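Local coordinates for spindle pole body-associated protein VIK1 (PDB 4GKP), which probably binds microtubules as the noncatalytic partner of the kinesin Kar3, here represented by its truncated neck and C-terminal motor homology domain, at residues A[71-76]-A[101-106]; A[85-90]-A[94-99]. All blocks are in the same frame, centred on the assembly; numbering follows the deposited sequence.

How the contacts relate
Both contacts belong to the kinesin-like motor homology domain, and their centres lie about 14 Å apart. They share helix 96-107. Contact 2 packs the start of this helix against strand 83-88, and contact 1 packs its last turns against helix 68-78. Along the chain the order is helix 68-78, strand 83-88, then helix 96-107, so contact 2 is nested inside the loop closed by contact 1. Strand 83-88 pairs in parallel with strands 201-208 and 246-250 of the large mixed sheet. The later turns of the shared helix also meet this sheet, since Phe104 packs on strand 183-192.

Contact 1: A[71-76]-A[101-106]; sequences VYIDFC and LAFFKN
Ile73 of helix 68-78 is the one residue on its segment that reaches across to helix 96-107, where it meets Phe103 and Phe104. The helices stay well apart here. The closest pair of CA atoms, Ile73 CA and Phe104 CA, is separated by 10.0 Å, and side chains bridge the gap. Ile73 CG1 stands beside its backbone N (chi1 -68°), and CD1 extends straight on from it (chi2 -179°). Its CG2 is anti to the backbone N. The two methyls therefore reach Phe103, and CG2 also reaches Phe104. Ile73 CD1 lies 3.7 Å from Phe103 CE2, approaching the ring obliquely. Ile73 CG2 sits at the edge of the same ring, in its plane, 4.0 Å from Phe103 CE2. The two side chains run alongside each other in opposite senses. Phe103 gets there because its CG lies anti to the backbone N (chi1 175°). Ile73 CG2 also meets an edge of the second ring, 4.3 Å from Phe104 CE1. Every touching residue is buried.

The contact is purely apolar. Phe103 also stands edge-to-face with His70, and Phe104 does so with Phe188 and Phe190 of strand 183-192. Ile73 in turn rests on Phe83 and Tyr108. Asp74, the next residue, bonds Tyr108 OH and forms a salt bridge with Lys78. An isoleucine set against two aromatic rings joins two helices beside the central sheet, one before and one after strand 83-88 in the chain, as befits the layered alpha/beta core of a kinesin motor-like fold.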
loop_
_atom_site.group_PDB
_atom_site.type_symbol
_atom_site.label_atom_id
_atom_site.label_comp_id
_atom_site.label_asym_id
_atom_site.label_seq_id
_atom_site.Cartn_x
_atom_site.Cartn_y
_atom_site.Cartn_z
ATOM N N VAL A 71 12.521 -5.031 -3.581
ATOM C CA VAL A 71 13.308 -4.509 -4.694
ATOM C C VAL A 71 12.734 -3.165 -5.119
ATOM O O VAL A 71 13.462 -2.195 -5.301
ATOM C CB VAL A 71 13.350 -5.530 -5.871
ATOM C CG1 VAL A 71 14.119 -4.995 -7.067
ATOM C CG2 VAL A 71 13.944 -6.838 -5.387
ATOM N N TYR A 72 11.414 -3.126 -5.245
ATOM C CA TYR A 72 10.697 -1.895 -5.527
ATOM C C TYR A 72 11.067 -0.796 -4.534
ATOM O O TYR A 72 11.510 0.270 -4.940
ATOM C CB TYR A 72 9.200 -2.186 -5.500
ATOM C CG TYR A 72 8.348 -0.962 -5.530
ATOM C CD1 TYR A 72 8.346 -0.122 -6.636
ATOM C CD2 TYR A 72 7.539 -0.631 -4.439
ATOM C CE1 TYR A 72 7.536 1.009 -6.673
ATOM C CE2 TYR A 72 6.735 0.489 -4.470
ATOM C CZ TYR A 72 6.740 1.309 -5.593
ATOM O OH TYR A 72 5.942 2.435 -5.617
ATOM N N ILE A 73 10.898 -1.069 -3.238
ATOM C CA ILE A 73 11.182 -0.108 -2.170
ATOM C C ILE A 73 12.625 0.374 -2.204
ATOM O O ILE A 73 12.901 1.578 -2.193
ATOM C CB ILE A 73 10.890 -0.711 -0.775
ATOM C CG1 ILE A 73 9.383 -0.923 -0.599
ATOM C CG2 ILE A 73 11.464 0.180 0.332
ATOM C CD1 ILE A 73 8.950 -1.482 0.748
ATOM N N ASP A 74 13.541 -0.585 -2.232
ATOM C CA ASP A 74 14.956 -0.307 -2.283
ATOM C C ASP A 74 15.346 0.565 -3.485
ATOM O O ASP A 74 16.228 1.422 -3.374
ATOM C CB ASP A 74 15.710 -1.629 -2.341
ATOM C CG ASP A 74 17.032 -1.557 -1.653
ATOM O OD1 ASP A 74 17.048 -1.558 -0.403
ATOM O OD2 ASP A 74 18.056 -1.477 -2.359
ATOM N N PHE A 75 14.695 0.355 -4.628
ATOM C CA PHE A 75 15.049 1.074 -5.857
ATOM C C PHE A 75 14.598 2.538 -5.750
ATOM O O PHE A 75 15.361 3.443 -6.071
ATOM C CB PHE A 75 14.452 0.370 -7.109
ATOM C CG PHE A 75 15.039 0.840 -8.423
ATOM C CD1 PHE A 75 16.313 0.434 -8.828
ATOM C CD2 PHE A 75 14.317 1.686 -9.264
ATOM C CE1 PHE A 75 16.867 0.875 -10.027
ATOM C CE2 PHE A 75 14.858 2.124 -10.474
ATOM C CZ PHE A 75 16.137 1.719 -10.857
ATOM N N CYS A 76 13.366 2.767 -5.279
ATOM C CA CYS A 76 12.861 4.140 -5.080
ATOM C C CYS A 76 13.744 4.938 -4.092
ATOM O O CYS A 76 14.103 6.095 -4.356
ATOM C CB CYS A 76 11.405 4.133 -4.625
ATOM S SG CYS A 76 10.228 3.480 -5.839
ATOM N N LEU A 101 6.473 -2.117 9.097
ATOM C CA LEU A 101 7.285 -1.582 10.196
ATOM C C LEU A 101 8.522 -2.439 10.444
ATOM O O LEU A 101 9.628 -1.912 10.528
ATOM C CB LEU A 101 6.478 -1.412 11.492
ATOM C CG LEU A 101 5.300 -0.434 11.455
ATOM C CD1 LEU A 101 4.642 -0.283 12.823
ATOM C CD2 LEU A 101 5.715 0.917 10.907
ATOM N N ALA A 102 8.336 -3.755 10.519
ATOM C CA ALA A 102 9.440 -4.687 10.797
ATOM C C ALA A 102 10.490 -4.661 9.679
ATOM O O ALA A 102 11.704 -4.652 9.935
ATOM C CB ALA A 102 8.898 -6.100 11.017
ATOM N N PHE A 103 10.016 -4.624 8.440
ATOM C CA PHE A 103 10.905 -4.500 7.278
ATOM C C PHE A 103 11.812 -3.259 7.348
ATOM O O PHE A 103 13.003 -3.349 7.053
ATOM C CB PHE A 103 10.095 -4.544 5.964
ATOM C CG PHE A 103 10.925 -4.299 4.723
ATOM C CD1 PHE A 103 11.785 -5.279 4.230
ATOM C CD2 PHE A 103 10.836 -3.095 4.049
ATOM C CE1 PHE A 103 12.544 -5.054 3.098
ATOM C CE2 PHE A 103 11.596 -2.859 2.915
ATOM C CZ PHE A 103 12.451 -3.838 2.444
ATOM N N PHE A 104 11.262 -2.106 7.719
ATOM C CA PHE A 104 12.093 -0.885 7.803
ATOM C C PHE A 104 13.081 -0.947 8.960
ATOM O O PHE A 104 14.225 -0.483 8.825
ATOM C CB PHE A 104 11.253 0.395 7.920
ATOM C CG PHE A 104 10.427 0.704 6.707
ATOM C CD1 PHE A 104 10.821 0.284 5.444
ATOM C CD2 PHE A 104 9.267 1.453 6.828
ATOM C CE1 PHE A 104 10.069 0.599 4.327
ATOM C CE2 PHE A 104 8.502 1.768 5.706
ATOM C CZ PHE A 104 8.908 1.337 4.453
ATOM N N LYS A 105 12.630 -1.498 10.092
ATOM C CA LYS A 105 13.506 -1.777 11.238
ATOM C C LYS A 105 14.704 -2.611 10.833
ATOM O O LYS A 105 15.833 -2.278 11.193
ATOM C CB LYS A 105 12.768 -2.479 12.385
ATOM C CG LYS A 105 13.704 -2.980 13.489
ATOM C CD LYS A 105 12.965 -3.694 14.618
ATOM C CE LYS A 105 12.882 -2.846 15.877
ATOM N N ASN A 106 14.473 -3.670 10.066
ATOM C CA ASN A 106 15.559 -4.592 9.726
ATOM C C ASN A 106 16.478 -4.141 8.601
ATOM O O ASN A 106 17.538 -4.717 8.428
ATOM C CB ASN A 106 15.014 -5.995 9.425
ATOM C CG ASN A 106 14.260 -6.597 10.602
ATOM O OD1 ASN A 106 14.735 -6.577 11.739
ATOM N ND2 ASN A 106 13.076 -7.142 10.329
#

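Contact 2: A[85-90]-A[94-99]; sequences LFSVGS and PNTFEK
Ser87, Thr96 and Pro94 bring most of the buried surface to this contact, and they meet around the hydroxyl of Ser87. The serine lies near the end of strand 83-88, and its OG is anti to the backbone N (chi1 170°). That carries the oxygen off the strand to the residues that start helix 96-107. There Ser87 OG comes within 4.1 Å of Pro94 CG, so the proline ring offers it an apolar neighbour. Thr96 OG1 is a little farther off, 4.3 Å from Ser87 OG. The two hydroxyls are neighbours at too great a distance to bond. Ser87 OG instead is hydrogen-bonded to Tyr209 OH, which satisfies this buried polar atom.

Thr96 is the first residue of the helix. Its OG1 stands beside its own backbone N (chi1 -43°). Thr96 OG1 turns back beside the proline ring, 3.2 Å from Pro94 CB. The methyl branch takes another course. It leads toward Leu85, but Leu85 CD2 is 4.9 Å from Thr96 CG2, beyond touching distance. The nearest CA atoms are those of Ser87 and Thr96, 7.9 Å apart.

Strands 201-208 and 246-250 and the loop residue Tyr209 complete the surroundings. Thr96 touches Phe205, while Pro94 rests on Tyr209 and Gln249. Ser87 and Leu85 both bond through their backbones to Ile206.

A central parallel strand, a short connecting loop and a helix that packs back on the strand are consistent with the strand-loop-helix unit of P-loop NTPase folds. The loop probably corresponds to the nucleotide-binding P-loop of catalytic kinesins. VIK1 itself is noncatalytic, and here the unit belongs to a motor homology domain.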
loop_
_atom_site.group_PDB
_atom_site.type_symbol
_atom_site.label_atom_id
_atom_site.label_comp_id
_atom_site.label_asym_id
_atom_site.label_seq_id
_atom_site.Cartn_x
_atom_site.Cartn_y
_atom_site.Cartn_z
ATOM N N LEU A 85 2.774 2.544 -1.714
ATOM C CA LEU A 85 2.251 1.197 -1.864
ATOM C C LEU A 85 0.803 1.264 -1.426
ATOM O O LEU A 85 0.519 1.798 -0.357
ATOM C CB LEU A 85 3.020 0.175 -1.000
ATOM C CG LEU A 85 2.459 -1.256 -0.934
ATOM C CD1 LEU A 85 2.509 -1.976 -2.284
ATOM C CD2 LEU A 85 3.158 -2.088 0.143
ATOM N N PHE A 86 -0.101 0.736 -2.257
ATOM C CA PHE A 86 -1.508 0.599 -1.876
ATOM C C PHE A 86 -1.821 -0.830 -1.503
ATOM O O PHE A 86 -1.463 -1.744 -2.234
ATOM C CB PHE A 86 -2.421 0.943 -3.033
ATOM C CG PHE A 86 -2.577 2.405 -3.279
ATOM C CD1 PHE A 86 -1.596 3.113 -3.970
ATOM C CD2 PHE A 86 -3.736 3.065 -2.858
ATOM C CE1 PHE A 86 -1.753 4.464 -4.215
ATOM C CE2 PHE A 86 -3.899 4.418 -3.095
ATOM C CZ PHE A 86 -2.905 5.118 -3.780
ATOM N N SER A 87 -2.492 -1.017 -0.375
ATOM C CA SER A 87 -2.974 -2.334 0.009
ATOM C C SER A 87 -4.495 -2.306 -0.053
ATOM O O SER A 87 -5.142 -1.556 0.702
ATOM C CB SER A 87 -2.498 -2.710 1.411
ATOM O OG SER A 87 -3.165 -3.883 1.861
ATOM N N VAL A 88 -5.042 -3.103 -0.976
ATOM C CA VAL A 88 -6.481 -3.141 -1.278
ATOM C C VAL A 88 -7.044 -4.534 -0.971
ATOM O O VAL A 88 -6.542 -5.536 -1.473
ATOM C CB VAL A 88 -6.760 -2.769 -2.753
ATOM C CG1 VAL A 88 -8.265 -2.796 -3.061
ATOM C CG2 VAL A 88 -6.133 -1.421 -3.109
ATOM N N GLY A 89 -8.078 -4.583 -0.137
ATOM C CA GLY A 89 -8.664 -5.835 0.347
ATOM C C GLY A 89 -10.036 -5.614 0.971
ATOM O O GLY A 89 -10.786 -4.728 0.554
ATOM N N SER A 90 -10.370 -6.412 1.981
ATOM C CA SER A 90 -11.693 -6.328 2.611
ATOM C C SER A 90 -11.642 -6.628 4.115
ATOM O O SER A 90 -10.739 -6.163 4.813
ATOM C CB SER A 90 -12.708 -7.230 1.874
ATOM N N PRO A 94 -4.976 -8.037 6.095
ATOM C CA PRO A 94 -3.660 -8.666 6.112
ATOM C C PRO A 94 -2.776 -8.087 7.237
ATOM O O PRO A 94 -3.121 -7.067 7.835
ATOM C CB PRO A 94 -3.097 -8.330 4.719
ATOM C CG PRO A 94 -3.812 -7.076 4.301
ATOM C CD PRO A 94 -5.158 -7.104 4.958
ATOM N N ASN A 95 -1.662 -8.757 7.529
ATOM C CA ASN A 95 -0.688 -8.267 8.504
ATOM C C ASN A 95 0.296 -7.238 7.903
ATOM O O ASN A 95 1.309 -6.909 8.520
ATOM C CB ASN A 95 0.079 -9.451 9.125
ATOM N N THR A 96 -0.021 -6.741 6.706
ATOM C CA THR A 96 0.858 -5.880 5.926
ATOM C C THR A 96 1.512 -4.703 6.696
ATOM O O THR A 96 2.721 -4.508 6.585
ATOM C CB THR A 96 0.133 -5.388 4.665
ATOM O OG1 THR A 96 -0.582 -6.487 4.084
ATOM C CG2 THR A 96 1.113 -4.826 3.625
ATOM N N PHE A 97 0.735 -3.960 7.490
ATOM C CA PHE A 97 1.258 -2.816 8.245
ATOM C C PHE A 97 2.374 -3.168 9.230
ATOM O O PHE A 97 3.399 -2.473 9.289
ATOM C CB PHE A 97 0.126 -2.063 8.972
ATOM C CG PHE A 97 0.590 -0.825 9.711
ATOM C CD1 PHE A 97 1.053 0.293 9.015
ATOM C CD2 PHE A 97 0.555 -0.771 11.094
ATOM C CE1 PHE A 97 1.479 1.433 9.682
ATOM C CE2 PHE A 97 0.972 0.375 11.772
ATOM C CZ PHE A 97 1.434 1.476 11.065
ATOM N N GLU A 98 2.186 -4.238 9.998
ATOM C CA GLU A 98 3.165 -4.648 11.019
ATOM C C GLU A 98 4.466 -5.165 10.402
ATOM O O GLU A 98 5.558 -4.935 10.943
ATOM C CB GLU A 98 2.580 -5.708 11.952
ATOM C CG GLU A 98 1.232 -5.345 12.569
ATOM C CD GLU A 98 0.050 -5.764 11.705
ATOM O OE1 GLU A 98 0.003 -6.939 11.268
ATOM O OE2 GLU A 98 -0.841 -4.925 11.470
ATOM N N LYS A 99 4.343 -5.854 9.269
ATOM C CA LYS A 99 5.502 -6.390 8.552
ATOM C C LYS A 99 6.289 -5.270 7.858
ATOM O O LYS A 99 7.524 -5.299 7.774
ATOM C CB LYS A 99 5.055 -7.463 7.554
ATOM C CG LYS A 99 4.645 -8.782 8.201
ATOM C CD LYS A 99 5.857 -9.565 8.704
ATOM C CE LYS A 99 5.458 -10.810 9.489
ATOM N NZ LYS A 99 4.606 -11.717 8.671
#